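Local coordinates for prepilin (Salmonella typhi, PDB 3FHV), which is the type IVb pilin PilS, the pilus-forming subunit whose soluble domain probably mediates adhesion of the typhoid bacterium to host cells through the receptor CFTR, at residues A32-L43 against I73-G81; I117-T125 against I133-D141. All coordinates share one frame; numbering follows the deposited sequence.

Interaction 1 (A32-L43 against I73-G81); sequences AFTSGAKMTDTL and IVVAPDTAG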
loop_
_atom_site.group_PDB
_atom_site.type_symbol
_atom_site.label_atom_id
_atom_site.label_comp_id
_atom_site.label_asym_id
_atom_site.label_seq_id
_atom_site.Cartn_x
_atom_site.Cartn_y
_atom_site.Cartn_z
ATOM N N ALA A 32 -11.032 10.150 -19.249
ATOM C CA ALA A 32 -11.579 9.262 -18.237
ATOM C C ALA A 32 -11.607 7.826 -18.727
ATOM O O ALA A 32 -11.598 7.565 -19.937
ATOM C CB ALA A 32 -12.990 9.710 -17.866
ATOM N N PHE A 33 -11.642 6.894 -17.780
ATOM C CA PHE A 33 -11.696 5.485 -18.126
ATOM C C PHE A 33 -13.126 5.178 -18.558
ATOM O O PHE A 33 -14.079 5.719 -17.994
ATOM C CB PHE A 33 -11.295 4.628 -16.918
ATOM C CG PHE A 33 -9.848 4.766 -16.537
ATOM C CD1 PHE A 33 -8.851 4.201 -17.324
ATOM C CD2 PHE A 33 -9.479 5.475 -15.401
ATOM C CE1 PHE A 33 -7.510 4.342 -16.986
ATOM C CE2 PHE A 33 -8.142 5.622 -15.059
ATOM C CZ PHE A 33 -7.156 5.057 -15.851
ATOM N N THR A 34 -13.270 4.333 -19.574
ATOM C CA THR A 34 -14.588 3.967 -20.077
ATOM C C THR A 34 -14.927 2.505 -19.792
ATOM O O THR A 34 -15.981 2.014 -20.186
ATOM C CB THR A 34 -14.693 4.217 -21.598
ATOM O OG1 THR A 34 -13.753 3.389 -22.290
ATOM C CG2 THR A 34 -14.399 5.673 -21.916
ATOM N N SER A 35 -14.028 1.802 -19.115
ATOM C CA SER A 35 -14.284 0.404 -18.783
ATOM C C SER A 35 -13.451 -0.028 -17.587
ATOM O O SER A 35 -12.331 0.457 -17.384
ATOM C CB SER A 35 -13.965 -0.509 -19.967
ATOM O OG SER A 35 -12.568 -0.701 -20.100
ATOM N N GLY A 36 -14.000 -0.946 -16.802
ATOM C CA GLY A 36 -13.278 -1.437 -15.645
ATOM C C GLY A 36 -12.036 -2.210 -16.055
ATOM O O GLY A 36 -11.013 -2.151 -15.381
ATOM N N ALA A 37 -12.118 -2.929 -17.170
ATOM C CA ALA A 37 -10.976 -3.701 -17.643
ATOM C C ALA A 37 -9.739 -2.828 -17.802
ATOM O O ALA A 37 -8.647 -3.209 -17.381
ATOM C CB ALA A 37 -11.310 -4.373 -18.963
ATOM N N LYS A 38 -9.910 -1.650 -18.398
ATOM C CA LYS A 38 -8.786 -0.741 -18.620
ATOM C C LYS A 38 -8.314 -0.052 -17.352
ATOM O O LYS A 38 -7.117 0.081 -17.111
ATOM C CB LYS A 38 -9.158 0.322 -19.654
ATOM C CG LYS A 38 -8.049 1.324 -19.932
ATOM C CD LYS A 38 -6.817 0.621 -20.489
ATOM C CE LYS A 38 -5.727 1.608 -20.887
ATOM N NZ LYS A 38 -4.557 0.879 -21.448
ATOM N N MET A 39 -9.261 0.404 -16.546
ATOM C CA MET A 39 -8.927 1.088 -15.303
ATOM C C MET A 39 -8.211 0.140 -14.342
ATOM O O MET A 39 -7.251 0.535 -13.662
ATOM C CB MET A 39 -10.205 1.634 -14.655
ATOM C CG MET A 39 -9.975 2.408 -13.366
ATOM S SD MET A 39 -11.472 3.247 -12.819
ATOM C CE MET A 39 -10.764 4.499 -11.745
ATOM N N THR A 40 -8.681 -1.105 -14.296
ATOM C CA THR A 40 -8.095 -2.107 -13.412
ATOM C C THR A 40 -6.689 -2.482 -13.889
ATOM O O THR A 40 -5.776 -2.626 -13.084
ATOM C CB THR A 40 -8.998 -3.359 -13.328
ATOM O OG1 THR A 40 -10.258 -2.999 -12.737
ATOM C CG2 THR A 40 -8.348 -4.447 -12.470
ATOM N N ASP A 41 -6.505 -2.617 -15.198
ATOM C CA ASP A 41 -5.184 -2.955 -15.726
ATOM C C ASP A 41 -4.173 -1.843 -15.416
ATOM O O ASP A 41 -3.035 -2.122 -15.035
ATOM C CB ASP A 41 -5.235 -3.178 -17.239
ATOM C CG ASP A 41 -3.852 -3.335 -17.838
ATOM O OD1 ASP A 41 -3.285 -4.445 -17.759
ATOM O OD2 ASP A 41 -3.319 -2.333 -18.361
ATOM N N THR A 42 -4.594 -0.587 -15.576
ATOM C CA THR A 42 -3.727 0.556 -15.298
ATOM C C THR A 42 -3.282 0.545 -13.834
ATOM O O THR A 42 -2.105 0.767 -13.530
ATOM C CB THR A 42 -4.443 1.898 -15.596
ATOM O OG1 THR A 42 -4.916 1.904 -16.952
ATOM C CG2 THR A 42 -3.494 3.065 -15.394
ATOM N N LEU A 43 -4.225 0.284 -12.929
ATOM C CA LEU A 43 -3.926 0.231 -11.501
ATOM C C LEU A 43 -2.933 -0.885 -11.203
ATOM O O LEU A 43 -1.979 -0.700 -10.450
ATOM C CB LEU A 43 -5.217 0.022 -10.699
ATOM C CG LEU A 43 -6.045 1.298 -10.566
ATOM C CD1 LEU A 43 -7.503 0.965 -10.243
ATOM C CD2 LEU A 43 -5.415 2.183 -9.493
ATOM N N ILE A 73 -12.145 -9.056 -9.175
ATOM C CA ILE A 73 -12.217 -7.730 -8.562
ATOM C C ILE A 73 -12.086 -6.768 -9.740
ATOM O O ILE A 73 -11.183 -6.917 -10.565
ATOM C CB ILE A 73 -11.032 -7.453 -7.594
ATOM C CG1 ILE A 73 -11.065 -8.420 -6.406
ATOM C CG2 ILE A 73 -11.108 -6.000 -7.077
ATOM C CD1 ILE A 73 -9.832 -8.332 -5.525
ATOM N N VAL A 74 -12.991 -5.803 -9.830
ATOM C CA VAL A 74 -12.931 -4.823 -10.908
ATOM C C VAL A 74 -13.100 -3.399 -10.378
ATOM O O VAL A 74 -14.020 -3.118 -9.603
ATOM C CB VAL A 74 -14.026 -5.075 -11.972
ATOM C CG1 VAL A 74 -13.872 -4.070 -13.116
ATOM C CG2 VAL A 74 -13.934 -6.508 -12.500
ATOM N N VAL A 75 -12.183 -2.521 -10.777
ATOM C CA VAL A 75 -12.226 -1.111 -10.408
ATOM C C VAL A 75 -12.746 -0.445 -11.669
ATOM O O VAL A 75 -12.129 -0.549 -12.731
ATOM C CB VAL A 75 -10.825 -0.554 -10.085
ATOM C CG1 VAL A 75 -10.915 0.947 -9.784
ATOM C CG2 VAL A 75 -10.241 -1.297 -8.877
ATOM N N ALA A 76 -13.882 0.233 -11.559
ATOM C CA ALA A 76 -14.479 0.852 -12.734
ATOM C C ALA A 76 -14.975 2.271 -12.495
ATOM O O ALA A 76 -15.379 2.630 -11.389
ATOM C CB ALA A 76 -15.626 -0.024 -13.245
ATOM N N PRO A 77 -14.944 3.102 -13.550
ATOM C CA PRO A 77 -15.396 4.488 -13.445
ATOM C C PRO A 77 -16.897 4.522 -13.202
ATOM O O PRO A 77 -17.628 3.665 -13.693
ATOM C CB PRO A 77 -15.019 5.070 -14.802
ATOM C CG PRO A 77 -15.241 3.892 -15.728
ATOM C CD PRO A 77 -14.591 2.763 -14.944
ATOM N N ASP A 78 -17.350 5.502 -12.432
ATOM C CA ASP A 78 -18.772 5.642 -12.151
ATOM C C ASP A 78 -19.280 6.829 -12.957
ATOM O O ASP A 78 -19.241 7.965 -12.486
ATOM C CB ASP A 78 -19.005 5.889 -10.658
ATOM C CG ASP A 78 -20.478 5.953 -10.302
ATOM O OD1 ASP A 78 -21.210 6.740 -10.940
ATOM O OD2 ASP A 78 -20.906 5.220 -9.386
ATOM N N THR A 79 -19.746 6.559 -14.174
ATOM C CA THR A 79 -20.255 7.603 -15.059
ATOM C C THR A 79 -19.297 8.796 -15.074
ATOM O O THR A 79 -19.662 9.911 -14.699
ATOM C CB THR A 79 -21.656 8.077 -14.608
ATOM O OG1 THR A 79 -22.536 6.949 -14.523
ATOM C CG2 THR A 79 -22.230 9.080 -15.603
ATOM N N ALA A 80 -18.066 8.545 -15.510
ATOM C CA ALA A 80 -17.038 9.579 -15.572
ATOM C C ALA A 80 -17.382 10.673 -16.580
ATOM O O ALA A 80 -17.550 10.406 -17.770
ATOM C CB ALA A 80 -15.694 8.950 -15.920
ATOM N N GLY A 81 -17.476 11.905 -16.092
ATOM C CA GLY A 81 -17.801 13.027 -16.954
ATOM C C GLY A 81 -18.834 13.952 -16.339
ATOM O O GLY A 81 -19.987 13.565 -16.140
#

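Interaction 2 (I117-T125 against I133-D141); sequences IKINGNNHT and IASSECTAD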
loop_
_atom_site.group_PDB
_atom_site.type_symbol
_atom_site.label_atom_id
_atom_site.label_comp_id
_atom_site.label_asym_id
_atom_site.label_seq_id
_atom_site.Cartn_x
_atom_site.Cartn_y
_atom_site.Cartn_z
ATOM N N ILE A 117 -21.757 1.597 0.083
ATOM C CA ILE A 117 -21.420 0.179 0.105
ATOM C C ILE A 117 -22.637 -0.616 -0.351
ATOM O O ILE A 117 -23.757 -0.419 0.150
ATOM C CB ILE A 117 -21.030 -0.279 1.530
ATOM C CG1 ILE A 117 -19.794 0.494 1.999
ATOM C CG2 ILE A 117 -20.753 -1.783 1.539
ATOM C CD1 ILE A 117 -19.429 0.284 3.473
ATOM N N LYS A 118 -22.415 -1.521 -1.297
ATOM C CA LYS A 118 -23.497 -2.334 -1.826
ATOM C C LYS A 118 -23.264 -3.814 -1.572
ATOM O O LYS A 118 -22.170 -4.328 -1.798
ATOM C CB LYS A 118 -23.632 -2.134 -3.334
ATOM C CG LYS A 118 -23.714 -0.697 -3.799
ATOM C CD LYS A 118 -23.938 -0.656 -5.309
ATOM C CE LYS A 118 -23.998 0.771 -5.838
ATOM N NZ LYS A 118 -24.237 0.782 -7.305
ATOM N N ILE A 119 -24.298 -4.494 -1.100
ATOM C CA ILE A 119 -24.218 -5.934 -0.872
ATOM C C ILE A 119 -25.301 -6.500 -1.773
ATOM O O ILE A 119 -26.493 -6.310 -1.515
ATOM C CB ILE A 119 -24.509 -6.315 0.589
ATOM C CG1 ILE A 119 -23.500 -5.637 1.518
ATOM C CG2 ILE A 119 -24.409 -7.846 0.758
ATOM C CD1 ILE A 119 -23.716 -5.951 2.988
ATOM N N ASN A 120 -24.880 -7.171 -2.842
ATOM C CA ASN A 120 -25.810 -7.729 -3.811
ATOM C C ASN A 120 -26.714 -6.587 -4.299
ATOM O O ASN A 120 -26.206 -5.542 -4.710
ATOM C CB ASN A 120 -26.584 -8.872 -3.155
ATOM C CG ASN A 120 -25.656 -10.003 -2.717
ATOM O OD1 ASN A 120 -25.798 -10.583 -1.631
ATOM N ND2 ASN A 120 -24.696 -10.319 -3.569
ATOM N N GLY A 121 -28.032 -6.752 -4.243
ATOM C CA GLY A 121 -28.898 -5.679 -4.719
ATOM C C GLY A 121 -29.256 -4.635 -3.672
ATOM O O GLY A 121 -30.248 -3.933 -3.820
ATOM N N ASN A 122 -28.447 -4.512 -2.627
ATOM C CA ASN A 122 -28.724 -3.554 -1.559
ATOM C C ASN A 122 -27.673 -2.455 -1.541
ATOM O O ASN A 122 -26.527 -2.700 -1.178
ATOM C CB ASN A 122 -28.743 -4.286 -0.221
ATOM C CG ASN A 122 -29.738 -5.426 -0.207
ATOM O OD1 ASN A 122 -30.936 -5.201 -0.098
ATOM N ND2 ASN A 122 -29.246 -6.654 -0.335
ATOM N N ASN A 123 -28.077 -1.244 -1.910
ATOM C CA ASN A 123 -27.153 -0.120 -1.975
ATOM C C ASN A 123 -27.250 0.838 -0.799
ATOM O O ASN A 123 -28.140 1.688 -0.731
ATOM C CB ASN A 123 -27.367 0.638 -3.287
ATOM C CG ASN A 123 -26.318 1.702 -3.527
ATOM O OD1 ASN A 123 -25.422 1.913 -2.702
ATOM N ND2 ASN A 123 -26.425 2.387 -4.663
ATOM N N HIS A 124 -26.318 0.693 0.138
ATOM C CA HIS A 124 -26.275 1.544 1.321
ATOM C C HIS A 124 -25.550 2.853 1.030
ATOM O O HIS A 124 -24.392 3.032 1.409
ATOM C CB HIS A 124 -25.597 0.815 2.482
ATOM C CG HIS A 124 -26.260 -0.474 2.856
ATOM N ND1 HIS A 124 -25.860 -1.692 2.349
ATOM C CD2 HIS A 124 -27.297 -0.735 3.687
ATOM C CE1 HIS A 124 -26.621 -2.648 2.853
ATOM N NE2 HIS A 124 -27.501 -2.093 3.667
ATOM N N THR A 125 -26.241 3.764 0.353
ATOM C CA THR A 125 -25.637 5.017 -0.096
ATOM C C THR A 125 -25.186 5.908 1.056
ATOM O O THR A 125 -24.457 6.883 0.853
ATOM C CB THR A 125 -26.598 5.811 -0.999
ATOM O OG1 THR A 125 -27.775 6.165 -0.264
ATOM C CG2 THR A 125 -26.992 4.984 -2.209
ATOM N N ILE A 133 -27.316 -5.809 9.461
ATOM C CA ILE A 133 -27.729 -5.663 8.067
ATOM C C ILE A 133 -26.983 -6.657 7.180
ATOM O O ILE A 133 -27.588 -7.370 6.374
ATOM C CB ILE A 133 -27.471 -4.221 7.546
ATOM C CG1 ILE A 133 -28.486 -3.251 8.162
ATOM C CG2 ILE A 133 -27.547 -4.188 6.022
ATOM C CD1 ILE A 133 -28.202 -1.777 7.847
ATOM N N ALA A 134 -25.662 -6.701 7.332
ATOM C CA ALA A 134 -24.834 -7.595 6.535
ATOM C C ALA A 134 -25.237 -9.059 6.682
ATOM O O ALA A 134 -25.391 -9.765 5.681
ATOM C CB ALA A 134 -23.366 -7.412 6.900
ATOM N N SER A 135 -25.410 -9.513 7.923
ATOM C CA SER A 135 -25.792 -10.904 8.182
ATOM C C SER A 135 -27.013 -11.306 7.365
ATOM O O SER A 135 -27.117 -12.433 6.875
ATOM C CB SER A 135 -26.110 -11.109 9.667
ATOM O OG SER A 135 -24.972 -10.871 10.473
ATOM N N SER A 136 -27.943 -10.377 7.219
ATOM C CA SER A 136 -29.161 -10.662 6.487
ATOM C C SER A 136 -28.972 -10.565 4.976
ATOM O O SER A 136 -29.378 -11.466 4.235
ATOM C CB SER A 136 -30.268 -9.714 6.963
ATOM O OG SER A 136 -31.480 -9.911 6.251
ATOM N N GLU A 137 -28.343 -9.488 4.514
ATOM C CA GLU A 137 -28.139 -9.292 3.084
ATOM C C GLU A 137 -27.091 -10.189 2.431
ATOM O O GLU A 137 -27.172 -10.459 1.241
ATOM C CB GLU A 137 -27.810 -7.831 2.796
ATOM C CG GLU A 137 -28.902 -6.874 3.230
ATOM C CD GLU A 137 -28.554 -5.444 2.911
ATOM O OE1 GLU A 137 -27.359 -5.187 2.655
ATOM O OE2 GLU A 137 -29.456 -4.582 2.928
ATOM N N CYS A 138 -26.097 -10.632 3.195
ATOM C CA CYS A 138 -25.075 -11.519 2.651
ATOM C C CYS A 138 -25.711 -12.897 2.568
ATOM O O CYS A 138 -26.227 -13.393 3.559
ATOM C CB CYS A 138 -23.861 -11.584 3.572
ATOM S SG CYS A 138 -22.879 -10.049 3.689
ATOM N N THR A 139 -25.665 -13.511 1.392
ATOM C CA THR A 139 -26.283 -14.819 1.188
ATOM C C THR A 139 -25.368 -16.014 1.447
ATOM O O THR A 139 -24.145 -15.920 1.345
ATOM C CB THR A 139 -26.869 -14.917 -0.239
ATOM O OG1 THR A 139 -25.890 -14.486 -1.193
ATOM C CG2 THR A 139 -28.103 -14.032 -0.360
ATOM N N ALA A 140 -25.983 -17.144 1.781
ATOM C CA ALA A 140 -25.258 -18.378 2.079
ATOM C C ALA A 140 -24.402 -18.853 0.912
ATOM O O ALA A 140 -24.717 -18.585 -0.247
ATOM C CB ALA A 140 -26.247 -19.470 2.468
ATOM N N ASP A 141 -23.315 -19.559 1.220
ATOM C CA ASP A 141 -22.448 -20.079 0.165
ATOM C C ASP A 141 -23.153 -21.243 -0.524
ATOM O O ASP A 141 -24.094 -21.817 0.025
ATOM C CB ASP A 141 -21.133 -20.644 0.722
ATOM C CG ASP A 141 -20.362 -19.657 1.574
ATOM O OD1 ASP A 141 -20.376 -18.451 1.275
ATOM O OD2 ASP A 141 -19.716 -20.109 2.542
HETATM O O HOH W 1 -29.135 -9.720 -0.294
#

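Interaction 1 (A32-L43 against I73-G81)
This is a helix-on-strand packing contact. The start of helix 36-45, with the loop before it, packs on strand 72-78, an inner strand of the antiparallel sheet. The axes of helix 36-43 and strand 73-78 approach to 6.3 Å at an angle of 115°. Gly36 is where the backbones come nearest. Its CA sits 3.3 Å from Val75 O in a CA-H...O contact and also packs against Ala76 CB and Val74 CG1. One turn on, the hydroxyl of Thr40 reaches the strand backbone. OG1 lies beside the backbone N and accepts from Val75 N at 2.8 Å, with an N-H...O angle of 162°.

Val75 CG1 meets two helix residues, Leu43 and Met39. Leu43 CD1 presses on Val75 CG1 at 3.4 Å, closer than usual for two carbons, and the side chains cross at about a right angle. Met39 places CG anti to its backbone N (chi1 -178°) and runs extended beyond it. This lays SD alongside the strand, 3.8 Å from Pro77 CD and equally near Val75 CG1. Pro77 CG in turn meets the carbonyl of Phe33, 3.1 Å from O. Further out, Ala32 CB abuts Ala80 CB at 3.4 Å, though Ala80 is poorly ordered.

Ser35 is the N-cap of the helix, and its OG accepts from Lys38 N. The Phe33 ring turns away from the strand, offers a face to Met39 CA, and touches Met24 and Met25 of helix 8-25. Phe89 of strand 88-96 touches both Met39 and Val75.

The contact is thus mainly apolar. The Thr40 bond satisfies a strand N-H that faces the helix and fixes the helix against Val75.

Interaction 2 (I117-T125 against I133-D141)
Glu137 and Asn122 meet through similar first torsions. Both set CG beside the backbone N (chi1 -60° in Glu137, -56° in Asn122). The chain of Glu137 is extended beyond CG, which carries the carboxylate from the helix end to the hairpin, and Asn122 comes from the opposite direction. The amide stacks on the carboxylate with planes only 15° apart, and Asn122 CB is 3.2 Å from Glu137 OE2. The amide is held by its own hairpin: ND2 donates to Ile119 O at 3.0 Å, nearly along the C=O axis. A water receives a weak bond from Asn122 ND2 and donates to Glu137 O at 2.6 Å.

His124 also faces the carboxylate, with OE1 at the ring edge, near its plane. The modelled approach at CE1 is too short to be trusted, and NE2 of His124 has a poor angle to OE1 for a hydrogen bond. The ring's rotation is steadied by His124 ND1 donating to Ile117 O at 3.3 Å, within the ring plane. Ile133 CG2 meets His124 NE2 obliquely at 3.2 Å.

On the inner side, Ile119 crosses Glu137 at about a right angle. Its CD1 is 4.2 Å from Ala134 CB, and its CG2 is 4.0 Å from Cys138 SG.

The hairpin of strands 116-119 and 122-124, joined by a type II' turn, forms one edge of the sheet within the chain. Helix 131-137 packs beside it. Cys138 is disulfide-bonded to Cys101 of helix 98-111, which also meets Ile119 and Ala134 through Ser105. Strand 148-154 lies next to strand 116-119, and its Leu150 touches Ile119.

Both contacts set a helix against the same antiparallel sheet, but on opposite sides of the chain's centre. Their centres are 23 Å apart, and they do not touch. Interaction 1 involves strand 72-78, which has neighbours on both sides, and an apolar patch whose centre, with Met39, Leu43 and Val75, is buried. Its one clear hydrogen bond across the segments joins a side chain to backbone. Interaction 2 is at the outermost hairpin and is more polar, centred on a carboxylate stacked on an amide, with an imidazole nearby and a bridging water held weakly by the amide. Both are partly buried. The disulfide fastens interaction 2 to helix 98-111, whereas interaction 1 has helix 8-25 as neighbour.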